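Long-range contact in DUF655 domain-containing protein (Archaeoglobus fulgidus, PDB 2I5H), which is of unknown function, though its family belongs to the helix-hairpin-helix clan, so a role in nucleic-acid binding is conceivable but unproven: residues A21-D25 with V105-I109. Residues are numbered along the deposited sequence; the frame is centred on the assembly and turned at random.
Sequences AYVLD and VIEHI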
# COMPACT_ATOMS: atom_id res chain seq x y z
N ALA A 21 8.12 2.05 -6.75
CA ALA A 21 7.38 2.60 -5.61
C ALA A 21 6.61 3.83 -6.05
O ALA A 21 6.89 4.41 -7.10
CB ALA A 21 8.35 2.96 -4.48
N TYR A 22 5.64 4.23 -5.24
CA TYR A 22 4.82 5.39 -5.53
C TYR A 22 5.10 6.50 -4.52
O TYR A 22 5.24 6.25 -3.32
CB TYR A 22 3.34 5.00 -5.51
CG TYR A 22 2.88 4.26 -6.76
CD1 TYR A 22 2.19 4.93 -7.77
CD2 TYR A 22 3.14 2.91 -6.93
CE1 TYR A 22 1.76 4.26 -8.92
CE2 TYR A 22 2.72 2.22 -8.08
CZ TYR A 22 2.03 2.91 -9.06
OH TYR A 22 1.59 2.24 -10.19
N VAL A 23 5.21 7.73 -5.02
CA VAL A 23 5.51 8.88 -4.19
C VAL A 23 4.36 9.29 -3.27
O VAL A 23 3.23 9.47 -3.70
CB VAL A 23 5.90 10.10 -5.06
CG1 VAL A 23 6.14 11.31 -4.19
CG2 VAL A 23 7.14 9.77 -5.88
N LEU A 24 4.69 9.43 -1.99
CA LEU A 24 3.73 9.83 -0.97
C LEU A 24 3.91 11.30 -0.62
O LEU A 24 2.94 12.00 -0.32
CB LEU A 24 3.92 9.01 0.30
CG LEU A 24 3.78 7.49 0.23
CD1 LEU A 24 4.21 6.87 1.56
CD2 LEU A 24 2.34 7.12 -0.09
N ASP A 25 5.15 11.76 -0.66
CA ASP A 25 5.48 13.13 -0.31
C ASP A 25 6.88 13.48 -0.81
O ASP A 25 7.80 12.67 -0.69
CB ASP A 25 5.41 13.26 1.23
CG ASP A 25 5.60 14.69 1.72
OD1 ASP A 25 5.13 15.63 1.04
OD2 ASP A 25 6.19 14.86 2.80
N VAL A 105 -2.84 6.33 -2.17
CA VAL A 105 -1.81 5.76 -3.03
C VAL A 105 -1.90 4.23 -3.04
O VAL A 105 -1.79 3.60 -4.09
CB VAL A 105 -0.40 6.22 -2.57
CG1 VAL A 105 0.68 5.56 -3.40
CG2 VAL A 105 -0.30 7.74 -2.71
N ILE A 106 -2.13 3.62 -1.88
CA ILE A 106 -2.27 2.17 -1.81
C ILE A 106 -3.46 1.74 -2.67
O ILE A 106 -3.40 0.74 -3.39
CB ILE A 106 -2.48 1.68 -0.36
CG1 ILE A 106 -1.18 1.86 0.43
CG2 ILE A 106 -2.90 0.21 -0.36
CD1 ILE A 106 -1.30 1.47 1.90
N GLU A 107 -4.55 2.49 -2.59
CA GLU A 107 -5.75 2.19 -3.36
C GLU A 107 -5.42 2.23 -4.85
O GLU A 107 -5.87 1.39 -5.62
CB GLU A 107 -6.85 3.20 -3.04
CG GLU A 107 -8.19 2.91 -3.70
CD GLU A 107 -9.24 3.94 -3.35
OE1 GLU A 107 -9.04 5.12 -3.69
OE2 GLU A 107 -10.25 3.57 -2.72
N HIS A 108 -4.62 3.22 -5.25
CA HIS A 108 -4.20 3.38 -6.63
C HIS A 108 -3.43 2.14 -7.07
O HIS A 108 -3.67 1.59 -8.15
CB HIS A 108 -3.31 4.62 -6.77
CG HIS A 108 -2.86 4.89 -8.17
ND1 HIS A 108 -3.70 5.38 -9.14
CD2 HIS A 108 -1.65 4.75 -8.75
CE1 HIS A 108 -3.03 5.53 -10.27
NE2 HIS A 108 -1.78 5.15 -10.06
N ILE A 109 -2.49 1.72 -6.23
CA ILE A 109 -1.66 0.55 -6.51
C ILE A 109 -2.47 -0.73 -6.72
O ILE A 109 -2.27 -1.45 -7.70
CB ILE A 109 -0.64 0.32 -5.38
CG1 ILE A 109 0.33 1.50 -5.31
CG2 ILE A 109 0.12 -0.98 -5.60
CD1 ILE A 109 1.27 1.46 -4.12
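Tyr22, on strand segment 21-23, faces Val105 at the start of helical segment 105-109, their CA atoms 7.1 Å apart; the two axes approach to 9.6 Å and run at 140°, closer to antiparallel than to perpendicular. No hydrogen bond spans the segments, and the side chains carry the contact. Tyr22 CB meets Val105 CG1 at 3.4 Å, while, with CG anti to the carbonyl carbon (chi1 -77°), its ring is directed along the helix toward the next turn. There Ile109 lays CG1 over one face of the Tyr22 ring, 4.0 Å from its centroid, in a CH-pi contact. His108 brings its imidazole edge to the ring, CD2 lying 3.4 Å from Tyr22 CE1; the two ring planes are inclined at 73°, an oblique pairing. Two residues along the chain, Leu24 reaches Val105 with CD2, 3.8 Å from Val105 CG2. Val48 of the neighbouring strand 44-49 touches Leu24, Val105 and Ile109, extending the apolar interface, while on another side of the helix Ile106 packs against helix 173-186. Leu24 and Asp25, both opposite Gln46, form a classic beta bulge where the strand changes direction, and the whole joins helix 96-111 to a five-stranded antiparallel sheet, an alpha+beta packing, in a buried contact.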